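Local structure of HemO (Neisseria meningitidis, 1J77) at residues A182-K185 against V186-E190. The protein binds heme and probably acts as a heme oxygenase, opening the porphyrin ring oxidatively. Sequence-based numbering, arbitrary orientation.
Sequences AFYK and VVLRE. With HEM (protoporphyrin IX containing Fe), chain B.
The carbonyl oxygen of A182 is gripped twice: V186 N donates to it over 3.0 Å in the carbonyl plane, and a water donates to the same oxygen from 2.8 Å. That water in turn accepts from R189 NH1, so the water links the arginine to a carbonyl nearly two turns back along the helix. The guanidinium is held over K185, whose CB lies 3.6 Å above one face of the plane, toward its rim. CG of R189 stands anti to the carbonyl carbon (chi1 -64°), and from there the extended chain runs back past K185 O, itself bonded by R189 N at 2.9 Å. A second water takes the R189 NH2 edge in plane and receives a weak bond from K185 NZ. Although K185 NZ and R189 NH2 are only 4.1 Å apart, both form salt bridges to E199, which probably offsets their like charges; S25 OG also binds the lysine, and A198 O accepts from R189 NE.

These two turns belong to helix 167-192, which flanks the heme in this all-helical heme oxygenase fold. Y184 is the pocket residue here: the heme methyl CMC sits over one face of its ring, 3.4 Å from CZ, while F52 meets the ring edge-to-face. On the next turn L188 CD1 approaches the tyrosine obliquely, 4.4 Å from CE2, and L188 packs on V30 of helix 11-32. Further round the helix, V187 CG2 makes a CH-pi contact with the F183 ring, 3.7 Å from its centroid and 22° off the normal. The phenylalanine is brought under this methyl by a chi1 of 177°, which swings its ring toward the following turn, and L99 and P100 touch it from a neighbouring loop.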
loop_
_atom_site.group_PDB
_atom_site.type_symbol
_atom_site.label_atom_id
_atom_site.label_comp_id
_atom_site.label_asym_id
_atom_site.label_seq_id
_atom_site.Cartn_x
_atom_site.Cartn_y
_atom_site.Cartn_z
ATOM N N ALA A 182 -3.091 1.381 9.732
ATOM C CA ALA A 182 -2.472 1.914 10.930
ATOM C C ALA A 182 -0.985 1.693 10.949
ATOM O O ALA A 182 -0.232 2.562 11.339
ATOM C CB ALA A 182 -3.080 1.321 12.145
ATOM N N PHE A 183 -0.550 0.506 10.530
ATOM C CA PHE A 183 0.868 0.206 10.423
ATOM C C PHE A 183 1.575 1.145 9.427
ATOM O O PHE A 183 2.657 1.632 9.716
ATOM C CB PHE A 183 1.076 -1.265 10.046
ATOM C CG PHE A 183 2.533 -1.654 9.832
ATOM C CD1 PHE A 183 3.423 -1.651 10.897
ATOM C CD2 PHE A 183 3.029 -1.912 8.569
ATOM C CE1 PHE A 183 4.701 -1.988 10.716
ATOM C CE2 PHE A 183 4.359 -2.263 8.398
ATOM C CZ PHE A 183 5.177 -2.278 9.487
ATOM N N TYR A 184 0.971 1.404 8.280
ATOM C CA TYR A 184 1.530 2.364 7.352
ATOM C C TYR A 184 1.848 3.687 8.016
ATOM O O TYR A 184 2.946 4.212 7.824
ATOM C CB TYR A 184 0.636 2.582 6.153
ATOM C CG TYR A 184 1.304 3.306 4.983
ATOM C CD1 TYR A 184 1.978 2.647 3.987
ATOM C CD2 TYR A 184 1.279 4.675 4.885
ATOM C CE1 TYR A 184 2.600 3.309 2.945
ATOM C CE2 TYR A 184 1.887 5.339 3.845
ATOM C CZ TYR A 184 2.502 4.674 2.864
ATOM O OH TYR A 184 3.137 5.342 1.853
ATOM N N LYS A 185 0.933 4.193 8.829
ATOM C CA LYS A 185 1.203 5.456 9.497
ATOM C C LYS A 185 2.260 5.323 10.597
ATOM O O LYS A 185 3.020 6.254 10.803
ATOM C CB LYS A 185 -0.071 6.042 10.077
ATOM C CG LYS A 185 -1.104 6.432 9.012
ATOM C CD LYS A 185 -2.268 7.325 9.498
ATOM C CE LYS A 185 -3.253 6.573 10.302
ATOM N NZ LYS A 185 -4.341 7.471 10.852
ATOM N N VAL A 186 2.300 4.216 11.330
ATOM C CA VAL A 186 3.375 4.012 12.321
ATOM C C VAL A 186 4.731 4.112 11.608
ATOM O O VAL A 186 5.645 4.845 12.080
ATOM C CB VAL A 186 3.272 2.628 13.027
ATOM C CG1 VAL A 186 4.584 2.279 13.756
ATOM C CG2 VAL A 186 2.062 2.577 13.928
ATOM N N VAL A 187 4.896 3.432 10.490
ATOM C CA VAL A 187 6.133 3.472 9.734
ATOM C C VAL A 187 6.460 4.894 9.217
ATOM O O VAL A 187 7.613 5.343 9.284
ATOM C CB VAL A 187 6.146 2.428 8.591
ATOM C CG1 VAL A 187 7.402 2.544 7.793
ATOM C CG2 VAL A 187 5.958 1.037 9.173
ATOM N N LEU A 188 5.452 5.573 8.677
ATOM C CA LEU A 188 5.604 6.908 8.148
ATOM C C LEU A 188 6.125 7.811 9.256
ATOM O O LEU A 188 7.093 8.547 9.053
ATOM C CB LEU A 188 4.251 7.370 7.586
ATOM C CG LEU A 188 4.201 8.760 6.949
ATOM C CD1 LEU A 188 2.924 8.901 6.142
ATOM C CD2 LEU A 188 4.335 9.948 7.891
ATOM N N ARG A 189 5.492 7.743 10.417
ATOM C CA ARG A 189 5.921 8.600 11.543
ATOM C C ARG A 189 7.362 8.327 11.985
ATOM O O ARG A 189 8.164 9.245 12.242
ATOM C CB ARG A 189 4.977 8.456 12.703
ATOM C CG ARG A 189 3.564 8.902 12.516
ATOM C CD ARG A 189 2.592 8.263 13.503
ATOM N NE ARG A 189 1.200 8.593 13.287
ATOM C CZ ARG A 189 0.169 7.758 13.434
ATOM N NH1 ARG A 189 0.364 6.483 13.798
ATOM N NH2 ARG A 189 -1.055 8.162 13.156
ATOM N N GLU A 190 7.709 7.076 12.122
ATOM C CA GLU A 190 9.059 6.766 12.568
ATOM C C GLU A 190 10.030 7.284 11.542
ATOM O O GLU A 190 11.078 7.922 11.867
ATOM C CB GLU A 190 9.217 5.238 12.772
ATOM C CG GLU A 190 8.374 4.716 13.916
ATOM C CD GLU A 190 8.817 3.345 14.408
ATOM O OE1 GLU A 190 9.903 2.891 13.951
ATOM O OE2 GLU A 190 8.072 2.746 15.231
HETATM C CHA HEM B . -7.865 4.155 -3.538
HETATM C CHB HEM B . -5.527 8.394 -3.463
HETATM C CHC HEM B . -2.170 6.470 -0.491
HETATM C CHD HEM B . -4.802 2.376 -0.198
HETATM C C1A HEM B . -7.469 5.433 -3.848
HETATM C C2A HEM B . -8.063 6.303 -4.888
HETATM C C3A HEM B . -7.400 7.456 -4.840
HETATM C C4A HEM B . -6.390 7.391 -3.793
HETATM C CMA HEM B . -7.666 8.686 -5.744
HETATM C CAA HEM B . -9.188 5.980 -5.914
HETATM C CBA HEM B . -8.537 5.531 -7.222
HETATM C CGA HEM B . -9.562 5.053 -8.234
HETATM O O1A HEM B . -10.708 4.720 -7.812
HETATM O O2A HEM B . -9.219 5.034 -9.454
HETATM C C1B HEM B . -4.405 8.257 -2.659
HETATM C C2B HEM B . -3.415 9.274 -2.441
HETATM C C3B HEM B . -2.486 8.762 -1.583
HETATM C C4B HEM B . -2.858 7.374 -1.315
HETATM C CMB HEM B . -3.512 10.667 -3.116
HETATM C CAB HEM B . -1.203 9.422 -1.076
HETATM C CBB HEM B . -1.144 10.726 -0.827
HETATM C C1C HEM B . -2.568 5.190 -0.210
HETATM C C2C HEM B . -1.811 4.211 0.569
HETATM C C3C HEM B . -2.573 3.113 0.694
HETATM C C4C HEM B . -3.775 3.280 -0.076
HETATM C CMC HEM B . -0.458 4.513 1.229
HETATM C CAC HEM B . -2.260 1.820 1.435
HETATM C CBC HEM B . -1.326 1.813 2.382
HETATM C C1D HEM B . -5.843 2.523 -1.059
HETATM C C2D HEM B . -6.846 1.503 -1.232
HETATM C C3D HEM B . -7.810 2.044 -2.240
HETATM C C4D HEM B . -7.279 3.338 -2.592
HETATM C CMD HEM B . -6.892 0.161 -0.501
HETATM C CAD HEM B . -9.035 1.364 -2.852
HETATM C CBD HEM B . -10.329 1.959 -2.380
HETATM C CGD HEM B . -11.398 1.085 -2.998
HETATM O O1D HEM B . -11.745 0.058 -2.367
HETATM O O2D HEM B . -11.942 1.456 -4.084
HETATM N NA HEM B . -6.459 6.129 -3.228
HETATM N NB HEM B . -4.057 7.131 -1.928
HETATM N NC HEM B . -3.725 4.570 -0.583
HETATM N ND HEM B . -6.110 3.631 -1.875
HETATM FE FE HEM B . -5.164 5.398 -1.829
HETATM O O HOH W 1 -1.415 4.212 13.262
HETATM O O HOH W 2 -3.207 6.347 13.845
HETATM O O HOH W 3 -4.081 4.657 -3.274
#